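Local coordinates for protein ATP-dependent DNA helicase PIF1 (Candida albicans, PDB 7OTJ) that probably couples ATP hydrolysis to 5'-3' translocation on DNA, unwinding duplexes, G-quadruplexes and RNA-DNA hybrids to maintain nuclear and mitochondrial genomes, at residues 274-286 with 426-439. Numbering follows the deposited sequence.
Sequences KTQVLTNFLAPQV and WTTEDEDGTVLVSR. With nucleotides of chain C.
Arg-439 reaches from its strand into the loop that follows helix 273-279. Its NH1 donates to Ala-283 O at 2.7 Å, with the oxygen near the guanidinium plane. The bond is bent, with an N-H...O angle of 143°. NH1 also donates to a water within hydrogen-bonding distance of Leu-278 O and Phe-281 O, which need not donate to both at once. The backbone N and CA of Gln-285 lie over one guanidinium face and Leu-278 CD2 over the other. NH2 forms a salt bridge with Asp-265 on strand 259-267.

Phe-281 turns its ring edge to the hairpin, with Leu-278 CD2 over one face. Its CD2 meets Arg-439 CB at 3.7 Å, and its CZ meets Thr-428 OG1 at 3.4 Å. Val-437 CG1 packs on Leu-278 CD2 at 3.5 Å. Further along, Ala-283 CB sits over the six-membered ring of Trp-426 in a CH-pi contact, 3.5 Å from the centroid.

The contact joins the Pif1 2B domain's helix 273-279 and loop to hairpin 424-429/435-446, in one antiparallel sheet with strand 259-267, away from the ATP site. Asn-280 ND2 makes a weak hydrogen bond to base O4 of thymidylate DT5 of chain C. Arg-439 binds Ala-283 O directly and approaches the other two carbonyls through water; Asp-265 probably balances its charge.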
loop_
_atom_site.group_PDB
_atom_site.type_symbol
_atom_site.label_atom_id
_atom_site.label_comp_id
_atom_site.label_asym_id
_atom_site.label_seq_id
_atom_site.Cartn_x
_atom_site.Cartn_y
_atom_site.Cartn_z
ATOM N N LYS A 274 7.875 16.804 -18.490
ATOM C CA LYS A 274 7.713 15.424 -18.944
ATOM C C LYS A 274 8.638 14.480 -18.188
ATOM O O LYS A 274 8.234 13.374 -17.808
ATOM C CB LYS A 274 7.971 15.328 -20.446
ATOM C CG LYS A 274 7.507 14.024 -21.066
ATOM C CD LYS A 274 7.898 13.946 -22.531
ATOM C CE LYS A 274 9.401 13.846 -22.676
ATOM N NZ LYS A 274 9.818 13.880 -24.098
ATOM N N THR A 275 9.878 14.902 -17.946
ATOM C CA THR A 275 10.794 14.058 -17.192
ATOM C C THR A 275 10.348 13.941 -15.741
ATOM O O THR A 275 10.396 12.853 -15.157
ATOM C CB THR A 275 12.211 14.621 -17.277
ATOM O OG1 THR A 275 12.716 14.445 -18.605
ATOM C CG2 THR A 275 13.127 13.927 -16.287
ATOM N N GLN A 276 9.860 15.038 -15.161
ATOM C CA GLN A 276 9.468 15.003 -13.759
ATOM C C GLN A 276 8.206 14.178 -13.553
ATOM O O GLN A 276 8.013 13.610 -12.473
ATOM C CB GLN A 276 9.297 16.425 -13.230
ATOM C CG GLN A 276 10.593 17.234 -13.254
ATOM C CD GLN A 276 10.370 18.704 -12.953
ATOM O OE1 GLN A 276 9.267 19.226 -13.133
ATOM N NE2 GLN A 276 11.416 19.381 -12.497
ATOM N N VAL A 277 7.335 14.103 -14.562
ATOM C CA VAL A 277 6.179 13.214 -14.479
ATOM C C VAL A 277 6.617 11.759 -14.570
ATOM O O VAL A 277 6.161 10.907 -13.799
ATOM C CB VAL A 277 5.151 13.553 -15.570
ATOM C CG1 VAL A 277 4.192 12.390 -15.766
ATOM C CG2 VAL A 277 4.383 14.777 -15.186
ATOM N N LEU A 278 7.486 11.445 -15.532
ATOM C CA LEU A 278 7.899 10.058 -15.717
ATOM C C LEU A 278 8.634 9.516 -14.501
ATOM O O LEU A 278 8.490 8.334 -14.174
ATOM C CB LEU A 278 8.781 9.937 -16.955
ATOM C CG LEU A 278 8.030 10.009 -18.279
ATOM C CD1 LEU A 278 9.008 10.207 -19.421
ATOM C CD2 LEU A 278 7.220 8.743 -18.468
ATOM N N THR A 279 9.393 10.366 -13.807
ATOM C CA THR A 279 10.179 9.915 -12.664
ATOM C C THR A 279 9.310 9.216 -11.627
ATOM O O THR A 279 9.768 8.279 -10.964
ATOM C CB THR A 279 10.936 11.098 -12.055
ATOM O OG1 THR A 279 11.950 11.530 -12.972
ATOM C CG2 THR A 279 11.601 10.717 -10.736
ATOM N N ASN A 280 8.043 9.605 -11.510
ATOM C CA ASN A 280 7.175 9.070 -10.474
ATOM C C ASN A 280 6.275 7.945 -10.967
ATOM O O ASN A 280 5.431 7.468 -10.202
ATOM C CB ASN A 280 6.324 10.190 -9.879
ATOM C CG ASN A 280 7.133 11.132 -9.023
ATOM O OD1 ASN A 280 8.128 10.735 -8.419
ATOM N ND2 ASN A 280 6.713 12.388 -8.967
ATOM N N PHE A 281 6.459 7.482 -12.204
ATOM C CA PHE A 281 5.735 6.306 -12.672
ATOM C C PHE A 281 6.262 5.061 -11.968
ATOM O O PHE A 281 7.475 4.863 -11.860
ATOM C CB PHE A 281 5.882 6.139 -14.186
ATOM C CG PHE A 281 4.924 6.967 -14.993
ATOM C CD1 PHE A 281 4.360 8.119 -14.467
ATOM C CD2 PHE A 281 4.581 6.587 -16.283
ATOM C CE1 PHE A 281 3.482 8.883 -15.213
ATOM C CE2 PHE A 281 3.698 7.350 -17.033
ATOM C CZ PHE A 281 3.152 8.494 -16.498
ATOM N N LEU A 282 5.342 4.209 -11.504
ATOM C CA LEU A 282 5.741 2.965 -10.851
ATOM C C LEU A 282 6.455 2.038 -11.824
ATOM O O LEU A 282 7.445 1.389 -11.462
ATOM C CB LEU A 282 4.520 2.270 -10.250
ATOM C CG LEU A 282 4.764 0.931 -9.545
ATOM C CD1 LEU A 282 5.779 1.083 -8.418
ATOM C CD2 LEU A 282 3.459 0.342 -9.019
ATOM N N ALA A 283 5.961 1.952 -13.056
ATOM C CA ALA A 283 6.637 1.164 -14.075
ATOM C C ALA A 283 8.050 1.703 -14.275
ATOM O O ALA A 283 8.225 2.918 -14.460
ATOM C CB ALA A 283 5.859 1.211 -15.388
ATOM N N PRO A 284 9.071 0.852 -14.259
ATOM C CA PRO A 284 10.445 1.354 -14.283
ATOM C C PRO A 284 10.907 1.723 -15.683
ATOM O O PRO A 284 10.533 1.102 -16.680
ATOM C CB PRO A 284 11.254 0.173 -13.736
ATOM C CG PRO A 284 10.465 -1.018 -14.153
ATOM C CD PRO A 284 9.017 -0.604 -14.039
ATOM N N GLN A 285 11.753 2.752 -15.738
ATOM C CA GLN A 285 12.344 3.140 -17.012
ATOM C C GLN A 285 13.254 2.040 -17.552
ATOM O O GLN A 285 13.249 1.756 -18.757
ATOM C CB GLN A 285 13.106 4.454 -16.863
ATOM C CG GLN A 285 13.530 5.048 -18.190
ATOM C CD GLN A 285 14.519 6.172 -18.020
ATOM O OE1 GLN A 285 15.232 6.237 -17.019
ATOM N NE2 GLN A 285 14.568 7.070 -18.996
ATOM N N VAL A 286 14.059 1.427 -16.684
ATOM C CA VAL A 286 14.906 0.293 -17.047
ATOM C C VAL A 286 14.523 -0.891 -16.163
ATOM O O VAL A 286 14.670 -0.832 -14.936
ATOM C CB VAL A 286 16.400 0.625 -16.907
ATOM C CG1 VAL A 286 17.258 -0.568 -17.315
ATOM C CG2 VAL A 286 16.751 1.853 -17.741
ATOM N N TRP A 426 1.158 3.068 -19.275
ATOM C CA TRP A 426 0.745 3.998 -18.233
ATOM C C TRP A 426 0.715 5.397 -18.829
ATOM O O TRP A 426 1.657 5.803 -19.517
ATOM C CB TRP A 426 1.692 3.950 -17.030
ATOM C CG TRP A 426 1.650 2.660 -16.250
ATOM C CD1 TRP A 426 0.976 2.425 -15.088
ATOM C CD2 TRP A 426 2.319 1.436 -16.579
ATOM N NE1 TRP A 426 1.180 1.131 -14.671
ATOM C CE2 TRP A 426 2.000 0.502 -15.570
ATOM C CE3 TRP A 426 3.152 1.039 -17.629
ATOM C CZ2 TRP A 426 2.488 -0.805 -15.580
ATOM C CZ3 TRP A 426 3.635 -0.261 -17.638
ATOM C CH2 TRP A 426 3.301 -1.166 -16.620
ATOM N N THR A 427 -0.364 6.129 -18.571
ATOM C CA THR A 427 -0.580 7.428 -19.190
ATOM C C THR A 427 -0.897 8.464 -18.126
ATOM O O THR A 427 -1.638 8.183 -17.178
ATOM C CB THR A 427 -1.723 7.389 -20.209
ATOM O OG1 THR A 427 -2.933 6.991 -19.551
ATOM C CG2 THR A 427 -1.414 6.418 -21.337
ATOM N N THR A 428 -0.271 9.627 -18.247
ATOM C CA THR A 428 -0.785 10.849 -17.655
ATOM C C THR A 428 -1.703 11.509 -18.678
ATOM O O THR A 428 -1.307 11.716 -19.830
ATOM C CB THR A 428 0.364 11.775 -17.258
ATOM O OG1 THR A 428 1.063 11.210 -16.140
ATOM C CG2 THR A 428 -0.150 13.141 -16.882
ATOM N N GLU A 429 -2.919 11.850 -18.267
ATOM C CA GLU A 429 -3.919 12.312 -19.219
ATOM C C GLU A 429 -4.563 13.598 -18.729
ATOM O O GLU A 429 -4.325 14.062 -17.612
ATOM C CB GLU A 429 -5.000 11.247 -19.465
ATOM C CG GLU A 429 -4.530 10.040 -20.267
ATOM C CD GLU A 429 -5.645 9.043 -20.531
ATOM O OE1 GLU A 429 -5.343 7.840 -20.690
ATOM O OE2 GLU A 429 -6.822 9.461 -20.577
ATOM N N ASP A 430 -5.385 14.172 -19.599
ATOM C CA ASP A 430 -6.307 15.230 -19.231
ATOM C C ASP A 430 -7.717 14.658 -19.254
ATOM O O ASP A 430 -7.993 13.650 -19.911
ATOM C CB ASP A 430 -6.194 16.441 -20.173
ATOM C CG ASP A 430 -6.732 16.165 -21.573
ATOM O OD1 ASP A 430 -6.891 14.986 -21.951
ATOM O OD2 ASP A 430 -6.983 17.143 -22.311
ATOM N N GLU A 431 -8.603 15.311 -18.503
ATOM C CA GLU A 431 -9.939 14.776 -18.268
ATOM C C GLU A 431 -10.660 14.393 -19.557
ATOM O O GLU A 431 -11.507 13.494 -19.549
ATOM C CB GLU A 431 -10.750 15.794 -17.469
ATOM C CG GLU A 431 -10.156 16.108 -16.091
ATOM C CD GLU A 431 -9.063 17.169 -16.127
ATOM O OE1 GLU A 431 -8.852 17.781 -17.196
ATOM O OE2 GLU A 431 -8.414 17.388 -15.081
ATOM N N ASP A 432 -10.332 15.040 -20.672
ATOM C CA ASP A 432 -11.000 14.714 -21.924
ATOM C C ASP A 432 -10.462 13.455 -22.587
ATOM O O ASP A 432 -11.122 12.916 -23.480
ATOM C CB ASP A 432 -10.905 15.887 -22.896
ATOM C CG ASP A 432 -11.934 16.956 -22.607
ATOM O OD1 ASP A 432 -12.981 16.640 -21.996
ATOM O OD2 ASP A 432 -11.697 18.114 -22.994
ATOM N N GLY A 433 -9.282 12.985 -22.200
ATOM C CA GLY A 433 -8.739 11.762 -22.765
ATOM C C GLY A 433 -7.452 11.938 -23.540
ATOM O O GLY A 433 -6.918 10.942 -24.047
ATOM N N THR A 434 -6.928 13.153 -23.664
ATOM C CA THR A 434 -5.697 13.387 -24.408
ATOM C C THR A 434 -4.510 12.987 -23.541
ATOM O O THR A 434 -4.285 13.573 -22.477
ATOM C CB THR A 434 -5.597 14.855 -24.822
ATOM O OG1 THR A 434 -6.698 15.189 -25.677
ATOM C CG2 THR A 434 -4.296 15.121 -25.552
ATOM N N VAL A 435 -3.750 11.990 -23.989
ATOM C CA VAL A 435 -2.632 11.499 -23.193
ATOM C C VAL A 435 -1.500 12.517 -23.271
ATOM O O VAL A 435 -1.077 12.917 -24.362
ATOM C CB VAL A 435 -2.179 10.115 -23.676
ATOM C CG1 VAL A 435 -2.196 10.054 -25.189
ATOM C CG2 VAL A 435 -0.792 9.796 -23.155
ATOM N N LEU A 436 -1.039 12.974 -22.110
ATOM C CA LEU A 436 0.024 13.967 -22.053
ATOM C C LEU A 436 1.401 13.332 -21.931
ATOM O O LEU A 436 2.372 13.853 -22.493
ATOM C CB LEU A 436 -0.219 14.924 -20.880
ATOM C CG LEU A 436 -1.582 15.640 -20.844
ATOM C CD1 LEU A 436 -1.722 16.512 -19.607
ATOM C CD2 LEU A 436 -1.814 16.472 -22.098
ATOM N N VAL A 437 1.495 12.196 -21.244
ATOM C CA VAL A 437 2.735 11.444 -21.102
ATOM C C VAL A 437 2.387 9.965 -21.195
ATOM O O VAL A 437 1.357 9.530 -20.669
ATOM C CB VAL A 437 3.447 11.757 -19.769
ATOM C CG1 VAL A 437 4.633 10.848 -19.587
ATOM C CG2 VAL A 437 3.892 13.201 -19.723
ATOM N N SER A 438 3.225 9.198 -21.901
ATOM C CA SER A 438 3.029 7.762 -22.052
ATOM C C SER A 438 4.323 7.010 -21.761
ATOM O O SER A 438 5.398 7.400 -22.231
ATOM C CB SER A 438 2.537 7.431 -23.462
ATOM O OG SER A 438 2.335 6.039 -23.617
ATOM N N ARG A 439 4.207 5.909 -21.021
ATOM C CA ARG A 439 5.318 4.988 -20.814
ATOM C C ARG A 439 4.831 3.570 -21.053
ATOM O O ARG A 439 3.843 3.138 -20.450
ATOM C CB ARG A 439 5.920 5.086 -19.406
ATOM C CG ARG A 439 6.833 3.897 -19.084
ATOM C CD ARG A 439 7.623 4.081 -17.803
ATOM N NE ARG A 439 8.658 5.097 -17.949
ATOM C CZ ARG A 439 9.364 5.594 -16.943
ATOM N NH1 ARG A 439 9.195 5.165 -15.700
ATOM N NH2 ARG A 439 10.252 6.555 -17.190
ATOM P P DT C 5 -1.219 7.646 -6.443
ATOM O OP1 DT C 5 -2.505 6.968 -6.742
ATOM O OP2 DT C 5 0.061 6.950 -6.721
ATOM O "O5'" DT C 5 -1.265 9.057 -7.193
ATOM C "C5'" DT C 5 -2.482 9.798 -7.221
ATOM C "C4'" DT C 5 -2.764 10.337 -8.615
ATOM O "O4'" DT C 5 -1.844 11.417 -8.908
ATOM C "C3'" DT C 5 -2.614 9.325 -9.747
ATOM O "O3'" DT C 5 -3.622 9.535 -10.737
ATOM C "C2'" DT C 5 -1.211 9.610 -10.294
ATOM C "C1'" DT C 5 -1.042 11.101 -10.029
ATOM N N1 DT C 5 0.352 11.494 -9.710
ATOM C C2 DT C 5 0.969 12.472 -10.457
ATOM O O2 DT C 5 0.434 13.040 -11.390
ATOM N N3 DT C 5 2.250 12.765 -10.072
ATOM C C4 DT C 5 2.960 12.191 -9.032
ATOM O O4 DT C 5 4.109 12.521 -8.762
ATOM C C5 DT C 5 2.254 11.178 -8.286
ATOM C C7 DT C 5 2.924 10.485 -7.134
ATOM C C6 DT C 5 0.997 10.887 -8.655
HETATM O O HOH W 1 9.704 6.035 -12.986
#